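Local coordinates for glucose dehydrogenase (Serratia sp. FS14, PDB 7CDY), which belongs to the glucose/sorbosone dehydrogenase family of beta-propeller proteins and holds a calcium ion in this model, at residues Trp15-Leu20 with Gln24-Thr29; Leu62-Pro67 with Ile319-Ser324; Pro69-Ala72 with Arg76-Leu79; Tyr331-Thr334 with Lys340-Lys343. All coordinates share one frame; numbering follows the deposited sequence. Where two conformers were deposited one is given.

Contact 1. Residues Trp15-Leu20 with Gln24-Thr29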
loop_
_atom_site.group_PDB
_atom_site.type_symbol
_atom_site.label_atom_id
_atom_site.label_comp_id
_atom_site.label_asym_id
_atom_site.label_seq_id
_atom_site.Cartn_x
_atom_site.Cartn_y
_atom_site.Cartn_z
ATOM N N TRP A 15 -9.182 -0.202 5.370
ATOM C CA TRP A 15 -8.068 0.177 4.507
ATOM C C TRP A 15 -7.046 -0.929 4.333
ATOM O O TRP A 15 -6.557 -1.134 3.224
ATOM C CB TRP A 15 -7.378 1.440 5.052
ATOM C CG TRP A 15 -6.681 2.283 4.003
ATOM C CD1 TRP A 15 -7.238 3.294 3.272
ATOM C CD2 TRP A 15 -5.318 2.178 3.579
ATOM N NE1 TRP A 15 -6.301 3.832 2.421
ATOM C CE2 TRP A 15 -5.108 3.176 2.599
ATOM C CE3 TRP A 15 -4.246 1.363 3.952
ATOM C CZ2 TRP A 15 -3.866 3.366 1.974
ATOM C CZ3 TRP A 15 -3.019 1.555 3.338
ATOM C CH2 TRP A 15 -2.838 2.550 2.357
ATOM N N SER A 16 -6.725 -1.660 5.393
ATOM C CA SER A 16 -5.665 -2.656 5.355
ATOM C C SER A 16 -6.099 -3.872 6.151
ATOM O O SER A 16 -6.839 -3.759 7.130
ATOM C CB SER A 16 -4.387 -2.081 6.008
ATOM O OG SER A 16 -3.281 -2.982 6.021
ATOM N N LEU A 17 -5.622 -5.039 5.732
ATOM C CA LEU A 17 -5.760 -6.232 6.555
ATOM C C LEU A 17 -4.451 -6.996 6.576
ATOM O O LEU A 17 -3.643 -6.919 5.650
ATOM C CB LEU A 17 -6.918 -7.138 6.113
ATOM C CG LEU A 17 -6.692 -8.032 4.903
ATOM C CD1 LEU A 17 -6.146 -9.414 5.285
ATOM C CD2 LEU A 17 -7.983 -8.181 4.103
ATOM N N ALA A 18 -4.290 -7.796 7.626
ATOM C CA ALA A 18 -3.106 -8.627 7.766
ATOM C C ALA A 18 -3.441 -9.873 8.566
ATOM O O ALA A 18 -4.095 -9.798 9.607
ATOM C CB ALA A 18 -1.987 -7.875 8.480
ATOM N N PHE A 19 -2.989 -11.019 8.078
ATOM C CA PHE A 19 -3.209 -12.266 8.795
ATOM C C PHE A 19 -2.239 -12.411 9.959
ATOM O O PHE A 19 -1.061 -12.045 9.865
ATOM C CB PHE A 19 -3.050 -13.454 7.849
ATOM C CG PHE A 19 -4.306 -13.796 7.110
ATOM C CD1 PHE A 19 -4.622 -13.157 5.924
ATOM C CD2 PHE A 19 -5.182 -14.744 7.611
ATOM C CE1 PHE A 19 -5.782 -13.460 5.245
ATOM C CE2 PHE A 19 -6.343 -15.054 6.933
ATOM C CZ PHE A 19 -6.644 -14.411 5.752
ATOM N N LEU A 20 -2.755 -12.938 11.067
ATOM C CA LEU A 20 -1.964 -13.402 12.187
ATOM C C LEU A 20 -1.731 -14.898 12.012
ATOM O O LEU A 20 -2.402 -15.547 11.198
ATOM C CB LEU A 20 -2.721 -13.131 13.487
ATOM C CG LEU A 20 -2.990 -11.654 13.792
ATOM C CD1 LEU A 20 -3.572 -11.527 15.188
ATOM C CD2 LEU A 20 -1.720 -10.816 13.668
ATOM N N GLN A 24 -5.411 -17.475 14.394
ATOM C CA GLN A 24 -5.555 -16.385 15.350
ATOM C C GLN A 24 -6.348 -15.212 14.794
ATOM O O GLN A 24 -6.784 -14.353 15.571
ATOM C CB GLN A 24 -4.183 -15.936 15.840
ATOM C CG GLN A 24 -3.514 -17.005 16.699
ATOM C CD GLN A 24 -2.017 -16.832 16.817
ATOM O OE1 GLN A 24 -1.270 -17.812 16.871
ATOM N NE2 GLN A 24 -1.569 -15.587 16.877
ATOM N N GLY A 25 -6.531 -15.155 13.489
ATOM C CA GLY A 25 -7.407 -14.183 12.881
ATOM C C GLY A 25 -6.679 -13.190 11.998
ATOM O O GLY A 25 -5.546 -13.403 11.553
ATOM N N LEU A 26 -7.365 -12.072 11.748
ATOM C CA LEU A 26 -6.934 -11.013 10.849
ATOM C C LEU A 26 -7.050 -9.682 11.580
ATOM O O LEU A 26 -8.033 -9.439 12.288
ATOM C CB LEU A 26 -7.867 -10.936 9.625
ATOM C CG LEU A 26 -7.896 -12.034 8.554
ATOM C CD1 LEU A 26 -8.508 -13.318 9.086
ATOM C CD2 LEU A 26 -8.676 -11.555 7.342
ATOM N N LEU A 27 -6.064 -8.807 11.395
ATOM C CA LEU A 27 -6.207 -7.431 11.834
ATOM C C LEU A 27 -6.711 -6.596 10.668
ATOM O O LEU A 27 -6.327 -6.829 9.520
ATOM C CB LEU A 27 -4.863 -6.884 12.323
ATOM C CG LEU A 27 -4.292 -7.499 13.610
ATOM C CD1 LEU A 27 -2.859 -7.053 13.836
ATOM C CD2 LEU A 27 -5.150 -7.152 14.811
ATOM N N ILE A 28 -7.571 -5.623 10.972
ATOM C CA ILE A 28 -8.175 -4.753 9.967
ATOM C C ILE A 28 -8.109 -3.330 10.481
ATOM O O ILE A 28 -8.482 -3.072 11.627
ATOM C CB ILE A 28 -9.653 -5.117 9.718
ATOM C CG1 ILE A 28 -9.792 -6.577 9.301
ATOM C CG2 ILE A 28 -10.272 -4.195 8.667
ATOM C CD1 ILE A 28 -11.227 -7.011 9.038
ATOM N N THR A 29 -7.680 -2.397 9.635
ATOM C CA THR A 29 -7.800 -0.987 9.962
ATOM C C THR A 29 -9.062 -0.403 9.344
ATOM O O THR A 29 -9.437 -0.738 8.215
ATOM C CB THR A 29 -6.588 -0.180 9.486
ATOM O OG1 THR A 29 -6.498 -0.259 8.056
ATOM C CG2 THR A 29 -5.306 -0.710 10.121
HETATM O O HOH W 1 -5.173 -16.427 11.238
#

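Contact 2. Residues Leu62-Pro67 with Ile319-Ser324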
loop_
_atom_site.group_PDB
_atom_site.type_symbol
_atom_site.label_atom_id
_atom_site.label_comp_id
_atom_site.label_asym_id
_atom_site.label_seq_id
_atom_site.Cartn_x
_atom_site.Cartn_y
_atom_site.Cartn_z
ATOM N N LEU A 62 -6.011 6.116 9.593
ATOM C CA LEU A 62 -5.229 4.933 9.906
ATOM C C LEU A 62 -5.159 4.090 8.645
ATOM O O LEU A 62 -6.199 3.784 8.045
ATOM C CB LEU A 62 -5.868 4.142 11.051
ATOM C CG LEU A 62 -5.114 2.885 11.483
ATOM C CD1 LEU A 62 -3.731 3.247 12.012
ATOM C CD2 LEU A 62 -5.909 2.152 12.555
ATOM N N LEU A 63 -3.935 3.767 8.216
ATOM C CA LEU A 63 -3.692 3.164 6.912
ATOM C C LEU A 63 -3.259 1.704 7.056
ATOM O O LEU A 63 -4.108 0.851 7.331
ATOM C CB LEU A 63 -2.737 4.028 6.078
ATOM C CG LEU A 63 -3.217 5.486 5.947
ATOM C CD1 LEU A 63 -2.150 6.367 5.309
ATOM C CD2 LEU A 63 -4.546 5.614 5.189
ATOM N N GLU A 64 -1.979 1.377 6.867
ATOM C CA GLU A 64 -1.562 -0.022 6.824
ATOM C C GLU A 64 -1.407 -0.615 8.218
ATOM O O GLU A 64 -0.927 0.049 9.140
ATOM C CB GLU A 64 -0.218 -0.159 6.090
ATOM C CG GLU A 64 0.137 -1.585 5.653
ATOM C CD GLU A 64 -0.422 -1.918 4.289
ATOM O OE1 GLU A 64 -1.663 -1.873 4.107
ATOM O OE2 GLU A 64 0.375 -2.205 3.369
ATOM N N VAL A 65 -1.752 -1.896 8.346
ATOM C CA VAL A 65 -1.354 -2.723 9.481
ATOM C C VAL A 65 -0.484 -3.855 8.949
ATOM O O VAL A 65 -0.844 -4.521 7.972
ATOM C CB VAL A 65 -2.567 -3.244 10.280
ATOM C CG1 VAL A 65 -3.551 -4.047 9.412
ATOM C CG2 VAL A 65 -2.098 -4.076 11.472
ATOM N N LEU A 66 0.677 -4.056 9.573
ATOM C CA LEU A 66 1.621 -5.080 9.131
ATOM C C LEU A 66 2.322 -5.709 10.329
ATOM O O LEU A 66 3.246 -5.111 10.907
ATOM C CB LEU A 66 2.631 -4.513 8.135
ATOM C CG LEU A 66 3.668 -5.493 7.575
ATOM C CD1 LEU A 66 3.002 -6.739 7.030
ATOM C CD2 LEU A 66 4.525 -4.842 6.487
ATOM N N PRO A 67 1.920 -6.912 10.719
ATOM C CA PRO A 67 2.687 -7.661 11.716
ATOM C C PRO A 67 4.117 -7.859 11.249
ATOM O O PRO A 67 4.403 -7.989 10.057
ATOM C CB PRO A 67 1.949 -9.000 11.791
ATOM C CG PRO A 67 0.549 -8.678 11.324
ATOM C CD PRO A 67 0.725 -7.635 10.278
ATOM N N ILE A 319 -12.711 -1.966 -4.506
ATOM C CA ILE A 319 -11.780 -2.911 -3.886
ATOM C C ILE A 319 -10.540 -2.156 -3.415
ATOM O O ILE A 319 -9.766 -1.644 -4.228
ATOM C CB ILE A 319 -11.431 -4.082 -4.814
ATOM C CG1 ILE A 319 -12.702 -4.818 -5.274
ATOM C CG2 ILE A 319 -10.475 -5.046 -4.110
ATOM C CD1 ILE A 319 -13.650 -5.212 -4.146
ATOM N N ARG A 320 -10.367 -2.084 -2.096
ATOM C CA ARG A 320 -9.329 -1.288 -1.457
ATOM C C ARG A 320 -8.093 -2.096 -1.084
ATOM O O ARG A 320 -6.970 -1.562 -1.103
ATOM C CB ARG A 320 -9.919 -0.657 -0.187
ATOM C CG ARG A 320 -8.931 -0.103 0.846
ATOM C CD ARG A 320 -8.206 1.163 0.393
ATOM N NE ARG A 320 -9.083 2.325 0.291
ATOM C CZ ARG A 320 -8.747 3.457 -0.321
ATOM N NH1 ARG A 320 -7.555 3.585 -0.890
ATOM N NH2 ARG A 320 -9.609 4.460 -0.381
ATOM N N GLU A 321 -8.265 -3.367 -0.738
ATOM C CA GLU A 321 -7.180 -4.175 -0.193
ATOM C C GLU A 321 -7.289 -5.580 -0.754
ATOM O O GLU A 321 -8.400 -6.081 -0.963
ATOM C CB GLU A 321 -7.284 -4.246 1.345
ATOM C CG GLU A 321 -6.265 -5.181 2.044
ATOM C CD GLU A 321 -4.843 -4.630 2.019
ATOM O OE1 GLU A 321 -4.338 -4.297 0.926
ATOM O OE2 GLU A 321 -4.210 -4.533 3.094
ATOM N N VAL A 322 -6.136 -6.195 -1.029
ATOM C CA VAL A 322 -6.049 -7.573 -1.506
ATOM C C VAL A 322 -4.908 -8.263 -0.776
ATOM O O VAL A 322 -3.772 -7.777 -0.804
ATOM C CB VAL A 322 -5.727 -7.615 -3.013
ATOM C CG1 VAL A 322 -5.820 -9.043 -3.519
ATOM C CG2 VAL A 322 -6.638 -6.696 -3.818
ATOM N N ARG A 323 -5.187 -9.410 -0.157
ATOM C CA ARG A 323 -4.121 -10.209 0.442
ATOM C C ARG A 323 -4.318 -11.671 0.076
ATOM O O ARG A 323 -5.450 -12.152 -0.025
ATOM C CB ARG A 323 -4.057 -10.072 1.976
ATOM C CG ARG A 323 -3.807 -8.667 2.490
ATOM C CD ARG A 323 -2.353 -8.181 2.306
ATOM N NE ARG A 323 -2.276 -6.764 2.661
ATOM C CZ ARG A 323 -1.260 -5.942 2.409
ATOM N NH1 ARG A 323 -0.166 -6.377 1.793
ATOM N NH2 ARG A 323 -1.366 -4.668 2.780
ATOM N N SER A 324 -3.207 -12.378 -0.117
ATOM C CA SER A 324 -3.254 -13.815 -0.368
ATOM C C SER A 324 -3.189 -14.530 0.975
ATOM O O SER A 324 -2.191 -14.412 1.696
ATOM C CB SER A 324 -2.087 -14.227 -1.266
ATOM O OG SER A 324 -2.174 -15.593 -1.654
#

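Contact 3. Residues Pro69-Ala72 with Arg76-Leu79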
loop_
_atom_site.group_PDB
_atom_site.type_symbol
_atom_site.label_atom_id
_atom_site.label_comp_id
_atom_site.label_asym_id
_atom_site.label_seq_id
_atom_site.Cartn_x
_atom_site.Cartn_y
_atom_site.Cartn_z
ATOM N N PRO A 69 7.559 -9.847 10.533
ATOM C CA PRO A 69 7.738 -11.227 10.056
ATOM C C PRO A 69 7.807 -12.234 11.188
ATOM O O PRO A 69 7.310 -13.359 11.041
ATOM C CB PRO A 69 9.049 -11.163 9.256
ATOM C CG PRO A 69 9.176 -9.721 8.848
ATOM C CD PRO A 69 8.553 -8.918 9.957
ATOM N N ASP A 70 8.355 -11.839 12.340
ATOM C CA ASP A 70 8.470 -12.714 13.504
ATOM C C ASP A 70 7.358 -12.499 14.527
ATOM O O ASP A 70 7.584 -12.724 15.722
ATOM C CB ASP A 70 9.850 -12.592 14.159
ATOM C CG ASP A 70 10.098 -11.224 14.782
ATOM O OD1 ASP A 70 9.223 -10.339 14.696
ATOM O OD2 ASP A 70 11.183 -11.024 15.382
ATOM N N PHE A 71 6.158 -12.105 14.078
ATOM C CA PHE A 71 5.054 -11.817 14.995
ATOM C C PHE A 71 4.796 -12.956 15.979
ATOM O O PHE A 71 4.476 -12.705 17.144
ATOM C CB PHE A 71 3.776 -11.487 14.207
ATOM C CG PHE A 71 2.560 -11.272 15.086
ATOM C CD1 PHE A 71 1.795 -12.347 15.518
ATOM C CD2 PHE A 71 2.209 -10.001 15.511
ATOM C CE1 PHE A 71 0.705 -12.163 16.364
ATOM C CE2 PHE A 71 1.106 -9.801 16.351
ATOM C CZ PHE A 71 0.360 -10.891 16.780
ATOM N N ALA A 72 4.888 -14.210 15.527
ATOM C CA ALA A 72 4.617 -15.328 16.429
ATOM C C ALA A 72 5.452 -15.223 17.698
ATOM O O ALA A 72 4.970 -15.523 18.798
ATOM C CB ALA A 72 4.883 -16.656 15.722
ATOM N N ARG A 76 4.930 -8.067 17.416
ATOM C CA ARG A 76 5.097 -6.690 16.979
ATOM C C ARG A 76 4.205 -6.391 15.774
ATOM O O ARG A 76 4.123 -7.185 14.837
ATOM C CB ARG A 76 6.564 -6.448 16.613
ATOM C CG ARG A 76 6.834 -5.046 16.116
ATOM C CD ARG A 76 8.319 -4.790 15.925
ATOM N NE ARG A 76 9.045 -4.816 17.190
ATOM C CZ ARG A 76 10.348 -4.593 17.297
ATOM N NH1 ARG A 76 11.064 -4.338 16.207
ATOM N NH2 ARG A 76 10.918 -4.637 18.491
ATOM N N VAL A 77 3.547 -5.235 15.820
ATOM C CA VAL A 77 2.628 -4.800 14.771
ATOM C C VAL A 77 3.032 -3.396 14.342
ATOM O O VAL A 77 3.060 -2.474 15.167
ATOM C CB VAL A 77 1.162 -4.818 15.235
ATOM C CG1 VAL A 77 0.255 -4.314 14.110
ATOM C CG2 VAL A 77 0.767 -6.230 15.640
ATOM N N TYR A 78 3.344 -3.238 13.053
ATOM C CA TYR A 78 3.607 -1.931 12.459
ATOM C C TYR A 78 2.312 -1.320 11.934
ATOM O O TYR A 78 1.420 -2.033 11.446
ATOM C CB TYR A 78 4.597 -2.067 11.291
ATOM C CG TYR A 78 5.992 -2.490 11.707
ATOM C CD1 TYR A 78 6.259 -3.813 12.042
ATOM C CD2 TYR A 78 7.036 -1.569 11.762
ATOM C CE1 TYR A 78 7.536 -4.209 12.445
ATOM C CE2 TYR A 78 8.320 -1.958 12.157
ATOM C CZ TYR A 78 8.552 -3.277 12.484
ATOM O OH TYR A 78 9.816 -3.678 12.884
ATOM N N LEU A 79 2.215 0.012 12.030
ATOM C CA LEU A 79 1.095 0.763 11.468
ATOM C C LEU A 79 1.632 1.947 10.691
ATOM O O LEU A 79 2.612 2.574 11.103
ATOM C CB LEU A 79 0.173 1.318 12.568
ATOM C CG LEU A 79 -0.530 0.331 13.491
ATOM C CD1 LEU A 79 -1.228 1.086 14.630
ATOM C CD2 LEU A 79 -1.532 -0.515 12.719
#

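Contact 4. Residues Tyr331-Thr334 with Lys340-Lys343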
loop_
_atom_site.group_PDB
_atom_site.type_symbol
_atom_site.label_atom_id
_atom_site.label_comp_id
_atom_site.label_asym_id
_atom_site.label_seq_id
_atom_site.Cartn_x
_atom_site.Cartn_y
_atom_site.Cartn_z
ATOM N N TYR A 331 -8.299 -12.440 0.148
ATOM C CA TYR A 331 -9.081 -11.676 1.107
ATOM C C TYR A 331 -9.076 -10.211 0.690
ATOM O O TYR A 331 -8.009 -9.635 0.443
ATOM C CB TYR A 331 -8.529 -11.859 2.527
ATOM C CG TYR A 331 -8.839 -13.227 3.100
ATOM C CD1 TYR A 331 -8.133 -14.353 2.687
ATOM C CD2 TYR A 331 -9.858 -13.394 4.023
ATOM C CE1 TYR A 331 -8.435 -15.613 3.199
ATOM C CE2 TYR A 331 -10.158 -14.642 4.542
ATOM C CZ TYR A 331 -9.447 -15.742 4.125
ATOM O OH TYR A 331 -9.759 -16.982 4.651
ATOM N N LEU A 332 -10.264 -9.618 0.590
ATOM C CA LEU A 332 -10.430 -8.254 0.112
ATOM C C LEU A 332 -11.153 -7.412 1.148
ATOM O O LEU A 332 -11.940 -7.930 1.953
ATOM C CB LEU A 332 -11.284 -8.209 -1.169
ATOM C CG LEU A 332 -10.958 -9.147 -2.329
ATOM C CD1 LEU A 332 -11.820 -8.807 -3.545
ATOM C CD2 LEU A 332 -9.495 -9.133 -2.691
ATOM N N LEU A 333 -10.901 -6.098 1.106
ATOM C CA LEU A 333 -11.712 -5.114 1.812
ATOM C C LEU A 333 -12.346 -4.176 0.804
ATOM O O LEU A 333 -11.722 -3.827 -0.205
ATOM C CB LEU A 333 -10.871 -4.259 2.764
ATOM C CG LEU A 333 -10.154 -5.013 3.885
ATOM C CD1 LEU A 333 -9.163 -4.105 4.631
ATOM C CD2 LEU A 333 -11.148 -5.637 4.850
ATOM N N THR A 334 -13.581 -3.763 1.071
ATOM C CA THR A 334 -14.283 -2.827 0.198
ATOM C C THR A 334 -14.340 -1.448 0.837
ATOM O O THR A 334 -14.547 -1.321 2.048
ATOM C CB THR A 334 -15.687 -3.311 -0.198
ATOM O OG1 THR A 334 -16.579 -3.211 0.924
ATOM C CG2 THR A 334 -15.638 -4.739 -0.683
ATOM N N LYS A 340 -16.866 -4.139 3.672
ATOM C CA LYS A 340 -16.942 -5.588 3.778
ATOM C C LYS A 340 -15.555 -6.223 3.757
ATOM O O LYS A 340 -14.626 -5.722 3.107
ATOM C CB LYS A 340 -17.747 -6.182 2.608
ATOM C CG LYS A 340 -19.099 -5.513 2.323
ATOM C CD LYS A 340 -20.054 -5.584 3.499
ATOM C CE LYS A 340 -21.500 -5.313 3.058
ATOM N NZ LYS A 340 -21.645 -3.947 2.478
ATOM N N LEU A 341 -15.440 -7.354 4.457
ATOM C CA LEU A 341 -14.342 -8.296 4.303
ATOM C C LEU A 341 -14.858 -9.454 3.456
ATOM O O LEU A 341 -15.863 -10.084 3.815
ATOM C CB LEU A 341 -13.899 -8.808 5.676
ATOM C CG LEU A 341 -12.877 -9.947 5.708
ATOM C CD1 LEU A 341 -11.518 -9.485 5.197
ATOM C CD2 LEU A 341 -12.766 -10.484 7.139
ATOM N N LEU A 342 -14.190 -9.726 2.338
ATOM C CA LEU A 342 -14.608 -10.759 1.396
ATOM C C LEU A 342 -13.541 -11.832 1.266
ATOM O O LEU A 342 -12.340 -11.535 1.236
ATOM C CB LEU A 342 -14.828 -10.170 -0.001
ATOM C CG LEU A 342 -15.797 -8.997 -0.104
ATOM C CD1 LEU A 342 -15.851 -8.485 -1.536
ATOM C CD2 LEU A 342 -17.188 -9.382 0.392
ATOM N N LYS A 343 -13.985 -13.076 1.141
ATOM C CA LYS A 343 -13.119 -14.216 0.872
ATOM C C LYS A 343 -13.430 -14.706 -0.540
ATOM O O LYS A 343 -14.585 -15.028 -0.850
ATOM C CB LYS A 343 -13.388 -15.309 1.903
ATOM C CG LYS A 343 -12.548 -16.556 1.767
ATOM C CD LYS A 343 -12.947 -17.536 2.866
ATOM C CE LYS A 343 -12.547 -18.956 2.546
ATOM N NZ LYS A 343 -12.970 -19.901 3.620
#

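Contact 1. Residues Trp15-Leu20 with Gln24-Thr29
L26 lies over one face of the F19 ring. Both residues were modelled in two conformers, so this holds for the pair of conformers described. L26 CG stands 3.8 Å from the centroid of the F19 ring, almost straight above it, in a CH-pi contact. Both F19 CG and L26 CG are anti to their own carbonyl carbons (chi1 -86° and -69°), which brings the leucine over the ring. L17 joins them on that face, with L17 CD1 3.9 Å from L26 CD2. The ring of Y331 meets F19 edge-to-face there. A18 and L27 point to the other face. There L20 reaches across and sets its CD2 3.9 Å from L27 CD1.

The backbones form an antiparallel beta hairpin, the inner two strands of a propeller blade. A18 and L27 are a hydrogen-bonded pair, with A18 N 2.9 Å from L27 O and L27 N 2.8 Å from A18 O. L17-I28 and F19-L26 are the non-hydrogen-bonded pairs beside it. Near the turn, L20 N gives G25 O a nearly straight bond of 2.9 Å. A water accepts from G25 N and lies 2.9 Å from L20 O, bridging the two strand ends. G25 has a positive phi (115°), a backbone shape that glycine takes up easily.

At the other end, W15 N bonds T29 O and T29 N bonds S16 O. T29 OG1 takes a weak bond from S16 N, 3.0 Å long. Its stronger partner is L63 O. S16 OG turns to E64 OE1 and V65 N on the next blade. E321 OE2 accepts from the backbone N of L17.

Contact 2. Residues Leu62-Pro67 with Ile319-Ser324
A buried salt-bridge network of E64, E321 and R323 joins the innermost strands of two propeller blades. The strands stand well apart, with the CA atoms of E64 and E321 9.9 Å from each other, so long side chains must span the gap. R323 NH2 sits before both oxygens of E64, 3.1 Å from OE1 and from OE2. The weak, bent bond goes to OE2, while OE1 lies at the guanidinium edge, in its plane. The carboxylate and guanidinium planes are 65° apart. E64 gets there with CG anti to the backbone N (chi1 -164°) and a bend at chi2.

R323 NH2 also bonds E321 OE2 at 2.9 Å, on the syn side and tilted 24° from the carboxylate plane. R323 NE adds a weak bond to the same oxygen. The two acids come close: E64 OE1 is 3.8 Å from E321 OE2. K128 NZ forms salt bridges to E64 OE1 and E321 OE1, and together with R323 it probably offsets the negative charge. L129 N bonds E64 OE2.

Strand 3-19 runs beside the network, where W15 packs on E64. Each strand carries a classic beta bulge toward its next blade strand, L63 and E64 facing S80 on strand 76-84, R320 and E321 facing L333 on strand 330-334.

Contact 3. Residues Pro69-Ala72 with Arg76-Leu79
R76 meets F71 through its backbone. R76 O lies at the edge of the F71 ring, near the ring plane, 3.5 Å from F71 CD2. A carbonyl oxygen in this position faces the slightly positive C-H edge of the ring, which is a favourable approach. The backbone N of R76 is close too, 3.8 Å from F71 CD2. S74 OG holds this N by a hydrogen bond and also bonds D70 OD1. The side chain of R76 goes elsewhere: NH1 forms a salt bridge with E166 OE2, and the guanidinium makes a cation-pi contact with Y96.

V77 follows and supplies the apolar contact. Its CG2 sits 3.7 Å from F71 CE2, again at the ring edge. The two side chains lie side by side and point the same way. F71 CG is anti to the backbone N (chi1 176°), which carries the ring from the helix toward the strand. F71 belongs to the short helix 71-74, placed in the connection between strands 62-67 and 76-84, two neighbouring antiparallel strands of one propeller blade. The F71 ring also packs on L20 and P21 of the preceding blade's hairpin turn.

Further on, L79 continues the strand onto V65 of strand 62-67.

Contact 4. Residues Tyr331-Thr334 with Lys340-Lys343
The Y331 side chain runs alongside the extended chain of K343, both pointing the same way. Y331 OH is 3.7 Å from K343 CD, and the ring carbon Y331 CZ is 4.0 Å from K343 CG. The polar ends look elsewhere: Y331 OH bonds D327 OD2, and K343 makes a cation-pi contact with Y329. On the same face the side chains of L333 and L341 cross at an angle, L333 CD2 3.9 Å from L341 CD1.

L332 and L342 point to the other face, where T334 CG2 also touches L342 CD1, at 3.8 Å. L332 and L342 are an antiparallel hydrogen-bonded pair: L332 N to L342 O and L342 N to L332 O are both 2.9 Å. The strands make up a beta hairpin in the last blade of the propeller. Beyond L341, backbone bonds to L7 and Q8 attach the N-terminal strand to the same sheet.

At the turn end, T334 N bonds K340 O at 3.0 Å. The return bond comes from K340 N to T334 OG1, 2.9 Å away. T334 OG1 points there because it lies between the backbone N and the carbonyl carbon (chi1 73°). E336 OE2 also bonds this hydroxyl. Two partners thus grip T334 OG1, consistent with it accepting from K340 N and giving its proton to the E336 carboxylate.

How the contacts relate
Contact 1 comes first along the chain. Contact 2 closes a long loop with contact 3 nested inside it, and contact 4 comes last. Contacts 1 and 4 lie in one sheet, with centres 11 Å apart, where strands 3-19 and 339-345 are neighbours. That pairing is consistent with the closure by N- and C-terminal strands seen in many beta-propellers. Contact 2 lies about 7 Å from contact 1, centre to centre, and ties strand 62-67 of the second blade to strand 319-324 of the last. Contact 3 shares the sheet of strand 62-67. Contacts 3 and 4 do not touch; their nearest atoms are about 12 Å apart.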